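Local coordinates for Sel1 repeat family protein (Pseudomonas aeruginosa, PDB 6LCH) that probably acts as an immunity protein that binds and neutralises the type VI secretion effector PldB, built on a scaffold of Sel1 repeats, at residues 48-53 / 59-64; 155-160 / 166-171. All coordinates share one frame; numbering follows the deposited sequence.

Interaction 1: residues 48-53 / 59-64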
ATOM      1  N   GLY A  48      20.351 -12.861   7.035  1.00  7.86           N
ATOM      2  CA  GLY A  48      21.259 -13.501   6.095  1.00  8.08           C
ATOM      3  C   GLY A  48      20.639 -13.684   4.724  1.00  6.92           C
ATOM      4  O   GLY A  48      21.206 -13.269   3.712  1.00  6.28           O
ATOM      5  N   LEU A  49      19.449 -14.288   4.678  1.00  6.38           N
ATOM      6  CA  LEU A  49      18.765 -14.503   3.407  1.00  6.99           C
ATOM      7  C   LEU A  49      18.476 -13.183   2.705  1.00  6.27           C
ATOM      8  O   LEU A  49      18.804 -13.010   1.524  1.00  5.30           O
ATOM      9  CB  LEU A  49      17.469 -15.276   3.639  1.00  8.15           C
ATOM     10  CG  LEU A  49      17.638 -16.703   4.151  1.00 11.48           C
ATOM     11  CD1 LEU A  49      16.392 -17.138   4.894  1.00 10.78           C
ATOM     12  CD2 LEU A  49      17.936 -17.640   2.993  1.00 11.55           C
ATOM     13  N   TYR A  50      17.851 -12.242   3.421  1.00  5.20           N
ATOM     14  CA  TYR A  50      17.545 -10.934   2.850  1.00  4.65           C
ATOM     15  C   TYR A  50      18.788 -10.281   2.261  1.00  4.48           C
ATOM     16  O   TYR A  50      18.767  -9.791   1.126  1.00  4.21           O
ATOM     17  CB  TYR A  50      16.932 -10.029   3.920  1.00  5.95           C
ATOM     18  CG  TYR A  50      15.426 -10.099   4.031  1.00  3.83           C
ATOM     19  CD1 TYR A  50      14.649 -10.577   2.982  1.00  5.19           C
ATOM     20  CD2 TYR A  50      14.780  -9.669   5.184  1.00  5.12           C
ATOM     21  CE1 TYR A  50      13.271 -10.634   3.084  1.00  4.87           C
ATOM     22  CE2 TYR A  50      13.408  -9.721   5.296  1.00  4.44           C
ATOM     23  CZ  TYR A  50      12.656 -10.201   4.245  1.00  5.61           C
ATOM     24  OH  TYR A  50      11.285 -10.256   4.362  1.00  3.85           O
ATOM     25  N   SER A  51      19.881 -10.251   3.031  1.00  5.18           N
ATOM     26  CA  SER A  51      21.095  -9.596   2.558  1.00  9.23           C
ATOM     27  C   SER A  51      21.678 -10.322   1.354  1.00  7.70           C
ATOM     28  O   SER A  51      22.082  -9.687   0.372  1.00  9.07           O
ATOM     29  CB  SER A  51      22.122  -9.511   3.686  1.00 11.01           C
ATOM     30  OG  SER A  51      21.537  -8.972   4.859  1.00  9.27           O
ATOM     31  N   LYS A  52      21.728 -11.656   1.416  1.00  7.76           N
ATOM     32  CA  LYS A  52      22.185 -12.446   0.277  1.00  6.82           C
ATOM     33  C   LYS A  52      21.394 -12.105  -0.979  1.00  7.05           C
ATOM     34  O   LYS A  52      21.967 -11.936  -2.062  1.00  4.58           O
ATOM     35  CB  LYS A  52      22.062 -13.938   0.592  1.00  9.65           C
ATOM     36  CG  LYS A  52      23.215 -14.523   1.396  1.00 11.88           C
ATOM     37  CD  LYS A  52      22.989 -16.009   1.685  1.00 10.46           C
ATOM     38  CE  LYS A  52      22.060 -16.221   2.878  1.00 13.46           C
ATOM     39  NZ  LYS A  52      21.662 -17.649   3.073  1.00 16.05           N
ATOM     40  N   ALA A  53      20.071 -11.988  -0.850  1.00  5.96           N
ATOM     41  CA  ALA A  53      19.261 -11.601  -1.995  1.00  5.92           C
ATOM     42  C   ALA A  53      19.560 -10.167  -2.415  1.00  6.69           C
ATOM     43  O   ALA A  53      19.609  -9.863  -3.613  1.00  4.03           O
ATOM     44  CB  ALA A  53      17.780 -11.776  -1.666  1.00  7.25           C
ATOM     45  N   TRP A  59      15.261  -6.398  -5.390  1.00  4.77           N
ATOM     46  CA  TRP A  59      14.862  -5.088  -4.884  1.00  4.06           C
ATOM     47  C   TRP A  59      13.822  -5.171  -3.771  1.00  4.82           C
ATOM     48  O   TRP A  59      13.808  -4.309  -2.884  1.00  4.09           O
ATOM     49  CB  TRP A  59      14.391  -4.188  -6.035  1.00  3.51           C
ATOM     50  CG  TRP A  59      13.086  -4.544  -6.666  1.00  4.50           C
ATOM     51  CD1 TRP A  59      12.892  -5.336  -7.760  1.00  4.55           C
ATOM     52  CD2 TRP A  59      11.787  -4.098  -6.256  1.00  4.56           C
ATOM     53  NE1 TRP A  59      11.552  -5.420  -8.049  1.00  6.58           N
ATOM     54  CE2 TRP A  59      10.852  -4.669  -7.140  1.00  5.64           C
ATOM     55  CE3 TRP A  59      11.325  -3.277  -5.221  1.00  4.09           C
ATOM     56  CZ2 TRP A  59       9.480  -4.440  -7.025  1.00  6.80           C
ATOM     57  CZ3 TRP A  59       9.964  -3.056  -5.106  1.00  5.98           C
ATOM     58  CH2 TRP A  59       9.057  -3.633  -6.003  1.00  6.74           C
ATOM     59  N   LYS A  60      12.965  -6.191  -3.768  1.00  4.62           N
ATOM     60  CA  LYS A  60      12.052  -6.346  -2.640  1.00  4.03           C
ATOM     61  C   LYS A  60      12.804  -6.773  -1.387  1.00  3.51           C
ATOM     62  O   LYS A  60      12.460  -6.358  -0.275  1.00  3.49           O
ATOM     63  CB  LYS A  60      10.949  -7.342  -2.984  1.00  4.76           C
ATOM     64  CG  LYS A  60       9.902  -6.767  -3.914  1.00  5.53           C
ATOM     65  CD  LYS A  60       9.265  -7.841  -4.766  1.00  7.43           C
ATOM     66  CE  LYS A  60       8.059  -7.296  -5.510  1.00  9.52           C
ATOM     67  NZ  LYS A  60       6.896  -7.100  -4.602  1.00 11.10           N
ATOM     68  N   ALA A  61      13.847  -7.587  -1.547  1.00  3.11           N
ATOM     69  CA  ALA A  61      14.686  -7.944  -0.409  1.00  3.92           C
ATOM     70  C   ALA A  61      15.373  -6.717   0.177  1.00  2.67           C
ATOM     71  O   ALA A  61      15.496  -6.595   1.398  1.00  1.88           O
ATOM     72  CB  ALA A  61      15.719  -8.989  -0.829  1.00  2.86           C
ATOM     73  N   MET A  62      15.833  -5.801  -0.683  1.00  2.90           N
ATOM     74  CA  MET A  62      16.415  -4.549  -0.204  1.00  3.48           C
ATOM     75  C   MET A  62      15.388  -3.731   0.564  1.00  3.69           C
ATOM     76  O   MET A  62      15.689  -3.175   1.628  1.00  3.67           O
ATOM     77  CB  MET A  62      16.947  -3.732  -1.382  1.00  3.55           C
ATOM     78  CG  MET A  62      18.140  -4.336  -2.069  1.00  5.17           C
ATOM     79  SD  MET A  62      18.821  -3.211  -3.287  1.00  7.78           S
ATOM     80  CE  MET A  62      17.621  -3.254  -4.587  1.00  2.79           C
ATOM     81  N   HIS A  63      14.174  -3.636   0.026  1.00  2.74           N
ATOM     82  CA  HIS A  63      13.112  -2.899   0.700  1.00  2.92           C
ATOM     83  C   HIS A  63      12.777  -3.531   2.047  1.00  3.97           C
ATOM     84  O   HIS A  63      12.739  -2.846   3.075  1.00  3.18           O
ATOM     85  CB  HIS A  63      11.883  -2.842  -0.209  1.00  3.76           C
ATOM     86  CG  HIS A  63      10.657  -2.303   0.460  1.00  3.79           C
ATOM     87  ND1 HIS A  63      10.386  -0.955   0.543  1.00  4.31           N
ATOM     88  CD2 HIS A  63       9.625  -2.932   1.075  1.00  6.35           C
ATOM     89  CE1 HIS A  63       9.245  -0.775   1.184  1.00  5.50           C
ATOM     90  NE2 HIS A  63       8.763  -1.959   1.518  1.00  4.05           N
ATOM     91  N   ASN A  64      12.537  -4.846   2.062  1.00  1.38           N
ATOM     92  CA  ASN A  64      12.162  -5.513   3.306  1.00  2.98           C
ATOM     93  C   ASN A  64      13.269  -5.419   4.345  1.00  2.81           C
ATOM     94  O   ASN A  64      13.001  -5.186   5.528  1.00  2.18           O
ATOM     95  CB  ASN A  64      11.819  -6.979   3.042  1.00  3.57           C
ATOM     96  CG  ASN A  64      10.423  -7.159   2.503  1.00  3.02           C
ATOM     97  OD1 ASN A  64       9.839  -6.231   1.947  1.00  3.72           O
ATOM     98  ND2 ASN A  64       9.877  -8.360   2.657  1.00  2.51           N
TER
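The phenol ring of Y50 and the side-chain amide of N64 stand almost perpendicular, their planes 88° apart, where two consecutive helices of a Sel1-repeat solenoid, of the TPR clan, turn back on each other. N64 CB approaches the ring obliquely near its hydroxyl end: it lies 4.0 Å from the centroid of the Y50 ring in an off-centre CH-pi contact, and 3.5 Å from Y50 CZ. N64 thus meets the tyrosine twice, its methylene at the ring and its amide at the hydroxyl. With CG of N64 set beside its own backbone N (chi1 -80°), the amide reaches past the ring to the phenol oxygen. There Y50 OH accepts a hydrogen bond from the amide nitrogen, nearly straight at 167° and close to the amide plane.

Nearer the turn two alanine methyls meet, and one of them also rests on a backbone carbonyl. A61 CB sits 3.6 Å from A53 CB and 3.7 Å from the carbonyl oxygen Y50 O, so a methyl occupies the space between the backbones and lets the axes of the short segments approach to 8.3 Å. Helix 22-34 packs on the same region, Y28 touching both Y50 and N64 and A31 touching Y50; L65 and L68 also meet Y50. The polar end of the contact is thus one defined bond, N64 ND2 to Y50 OH at 2.9 Å.

Interaction 2: residues 155-160 / 166-171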
ATOM      1  N   ALA A 155      -6.417  11.804  -9.413  1.00  5.42           N
ATOM      2  CA  ALA A 155      -5.804  11.187 -10.585  1.00  7.42           C
ATOM      3  C   ALA A 155      -4.636  10.294 -10.183  1.00  4.94           C
ATOM      4  O   ALA A 155      -4.558   9.130 -10.591  1.00  6.06           O
ATOM      5  CB  ALA A 155      -5.348  12.261 -11.572  1.00  7.22           C
ATOM      6  N   TYR A 156      -3.712  10.830  -9.383  1.00  3.67           N
ATOM      7  CA  TYR A 156      -2.572  10.038  -8.935  1.00  3.67           C
ATOM      8  C   TYR A 156      -3.020   8.848  -8.105  1.00  3.89           C
ATOM      9  O   TYR A 156      -2.474   7.748  -8.238  1.00  3.87           O
ATOM     10  CB  TYR A 156      -1.611  10.909  -8.135  1.00  4.63           C
ATOM     11  CG  TYR A 156      -0.773  11.818  -8.999  1.00  6.46           C
ATOM     12  CD1 TYR A 156      -0.638  11.576 -10.356  1.00  5.72           C
ATOM     13  CD2 TYR A 156      -0.119  12.914  -8.458  1.00  4.31           C
ATOM     14  CE1 TYR A 156       0.127  12.403 -11.153  1.00 13.63           C
ATOM     15  CE2 TYR A 156       0.645  13.743  -9.241  1.00  7.40           C
ATOM     16  CZ  TYR A 156       0.764  13.487 -10.589  1.00  8.54           C
ATOM     17  OH  TYR A 156       1.529  14.314 -11.374  1.00  8.52           O
ATOM     18  N   THR A 157      -4.013   9.048  -7.238  1.00  6.25           N
ATOM     19  CA  THR A 157      -4.539   7.931  -6.467  1.00  4.86           C
ATOM     20  C   THR A 157      -5.226   6.912  -7.367  1.00  6.43           C
ATOM     21  O   THR A 157      -5.190   5.709  -7.078  1.00  6.83           O
ATOM     22  CB  THR A 157      -5.496   8.439  -5.388  1.00  4.84           C
ATOM     23  OG1 THR A 157      -4.980   9.651  -4.832  1.00  5.48           O
ATOM     24  CG2 THR A 157      -5.616   7.419  -4.274  1.00  6.76           C
ATOM     25  N   HIS A 158      -5.839   7.363  -8.465  1.00  4.34           N
ATOM     26  CA  HIS A 158      -6.429   6.422  -9.412  1.00  7.11           C
ATOM     27  C   HIS A 158      -5.354   5.648 -10.167  1.00  6.94           C
ATOM     28  O   HIS A 158      -5.527   4.458 -10.452  1.00  6.85           O
ATOM     29  CB  HIS A 158      -7.365   7.149 -10.376  1.00  8.08           C
ATOM     30  CG  HIS A 158      -8.791   7.180  -9.918  1.00 10.38           C
ATOM     31  ND1 HIS A 158      -9.633   6.096 -10.039  1.00 12.23           N
ATOM     32  CD2 HIS A 158      -9.517   8.155  -9.324  1.00 10.12           C
ATOM     33  CE1 HIS A 158     -10.821   6.407  -9.551  1.00 14.01           C
ATOM     34  NE2 HIS A 158     -10.777   7.651  -9.110  1.00  8.50           N
ATOM     35  N   CYS A 159      -4.235   6.302 -10.491  1.00  7.60           N
ATOM     36  CA  CYS A 159      -3.125   5.598 -11.124  1.00  7.20           C
ATOM     37  C   CYS A 159      -2.597   4.492 -10.221  1.00  6.91           C
ATOM     38  O   CYS A 159      -2.250   3.402 -10.695  1.00  8.02           O
ATOM     39  CB  CYS A 159      -2.012   6.589 -11.469  1.00  7.71           C
ATOM     40  SG  CYS A 159      -0.667   5.899 -12.458  1.00  6.65           S
ATOM     41  N   ALA A 160      -2.549   4.750  -8.913  1.00  4.91           N
ATOM     42  CA  ALA A 160      -2.010   3.771  -7.977  1.00  8.57           C
ATOM     43  C   ALA A 160      -2.934   2.568  -7.824  1.00  9.25           C
ATOM     44  O   ALA A 160      -2.465   1.426  -7.782  1.00  8.75           O
ATOM     45  CB  ALA A 160      -1.753   4.435  -6.625  1.00  6.07           C
ATOM     46  N   ALA A 166      -3.757  -1.733  -2.822  1.00 10.68           N
ATOM     47  CA  ALA A 166      -4.953  -1.616  -1.990  1.00 10.06           C
ATOM     48  C   ALA A 166      -5.063  -0.304  -1.218  1.00  8.71           C
ATOM     49  O   ALA A 166      -6.170   0.263  -1.190  1.00  7.33           O
ATOM     50  CB  ALA A 166      -5.029  -2.811  -1.030  1.00  7.95           C
ATOM     51  N   PRO A 167      -4.015   0.221  -0.569  1.00  7.10           N
ATOM     52  CA  PRO A 167      -4.192   1.468   0.196  1.00  7.38           C
ATOM     53  C   PRO A 167      -4.627   2.652  -0.649  1.00  6.01           C
ATOM     54  O   PRO A 167      -5.167   3.616  -0.097  1.00  5.75           O
ATOM     55  CB  PRO A 167      -2.807   1.703   0.815  1.00  9.58           C
ATOM     56  CG  PRO A 167      -2.173   0.364   0.834  1.00  9.34           C
ATOM     57  CD  PRO A 167      -2.649  -0.309  -0.410  1.00  9.20           C
ATOM     58  N   ALA A 168      -4.405   2.618  -1.963  1.00  7.28           N
ATOM     59  CA  ALA A 168      -4.912   3.687  -2.818  1.00  8.12           C
ATOM     60  C   ALA A 168      -6.419   3.571  -2.994  1.00  7.84           C
ATOM     61  O   ALA A 168      -7.134   4.579  -2.965  1.00  5.64           O
ATOM     62  CB  ALA A 168      -4.212   3.658  -4.173  1.00  5.86           C
ATOM     63  N   SER A 169      -6.916   2.346  -3.189  1.00  6.35           N
ATOM     64  CA  SER A 169      -8.356   2.132  -3.243  1.00  6.35           C
ATOM     65  C   SER A 169      -9.012   2.446  -1.905  1.00  6.61           C
ATOM     66  O   SER A 169     -10.180   2.847  -1.869  1.00  6.66           O
ATOM     67  CB  SER A 169      -8.659   0.691  -3.659  1.00  7.07           C
ATOM     68  OG  SER A 169      -8.352   0.475  -5.027  1.00 11.13           O
ATOM     69  N   TYR A 170      -8.283   2.262  -0.799  1.00  6.76           N
ATOM     70  CA  TYR A 170      -8.788   2.681   0.506  1.00  6.07           C
ATOM     71  C   TYR A 170      -8.958   4.194   0.561  1.00  7.23           C
ATOM     72  O   TYR A 170      -9.974   4.697   1.052  1.00  7.59           O
ATOM     73  CB  TYR A 170      -7.847   2.206   1.618  1.00  8.56           C
ATOM     74  CG  TYR A 170      -8.293   2.604   3.017  1.00  9.99           C
ATOM     75  CD1 TYR A 170      -9.095   1.761   3.776  1.00 11.11           C
ATOM     76  CD2 TYR A 170      -7.912   3.818   3.574  1.00  8.62           C
ATOM     77  CE1 TYR A 170      -9.505   2.118   5.048  1.00 10.76           C
ATOM     78  CE2 TYR A 170      -8.323   4.186   4.842  1.00 12.38           C
ATOM     79  CZ  TYR A 170      -9.115   3.331   5.574  1.00 13.84           C
ATOM     80  OH  TYR A 170      -9.518   3.693   6.837  1.00 18.28           O
ATOM     81  N   GLU A 171      -7.962   4.935   0.072  1.00  7.55           N
ATOM     82  CA  GLU A 171      -8.067   6.391   0.025  1.00  7.78           C
ATOM     83  C   GLU A 171      -9.191   6.840  -0.894  1.00  6.14           C
ATOM     84  O   GLU A 171      -9.761   7.919  -0.696  1.00  6.24           O
ATOM     85  CB  GLU A 171      -6.740   7.001  -0.424  1.00  6.47           C
ATOM     86  CG  GLU A 171      -5.587   6.766   0.533  1.00  6.11           C
ATOM     87  CD  GLU A 171      -5.833   7.358   1.909  1.00  7.74           C
ATOM     88  OE1 GLU A 171      -6.215   8.548   1.990  1.00  7.19           O
ATOM     89  OE2 GLU A 171      -5.650   6.632   2.908  1.00  7.51           O
TER
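Apolar contacts carry the meeting of T157 and A160 with A168 and E171, two facing turns of the roughly antiparallel helix pair (141° between the short segments) that recurs in Sel1-repeat, TPR-like solenoids. The methyls A160 CB and A168 CB touch at 3.6 Å. One turn further from the connecting loop, the methyl of T157 does the work: its CG2 is anti to the backbone N, which directs it across the interface to stand 4.0 Å from A168 CB and 4.0 Å from E171 CB. For E171 it is therefore the first methylene that is engaged, while the chain bends at chi2 (-61°) and takes the carboxylate away from the partner helix.

Contacts between methyls and backbone oxygens form a second group, and they are reciprocal. T157 CG2 lies 3.5 Å from A168 O, and A168 CB lies 3.7 Å from T157 O, so each helix presses a small side chain against the other's carbonyl.

The T157 hydroxyl stays within its own helix, OG1 bonding back to G153 O, one turn earlier, and no hydrogen bond spans the two segments. The covalent link is a disulfide from C159, on the same helix as T157, to C10.

Helix 133-146 lies against the pair, T137 touching both A160 and A168 and K141 touching E171, while helix 183-195 receives S169 and Y170.

Interactions 1 and 2 are two versions of one design, in different helix pairs: 43-55 with 59-70, and 150-162 with 166-178. The spacing along the chain is identical, so A53 and A61 correspond to A160 and A168, Y50 to T157, and N64 to E171. Both contacts are mainly buried, but the centre of interaction 1 is about 19 Å from the centre of the chain, and that of interaction 2 about 9 Å. The alanine pair is common to both; what varies are the two positions beside it. The segments bury 223 Å² together in interaction 1, where Y50 and N64 add a ring and an amide, and 147 Å² in interaction 2, where T157 offers a methyl. Their centres are about 27 Å apart.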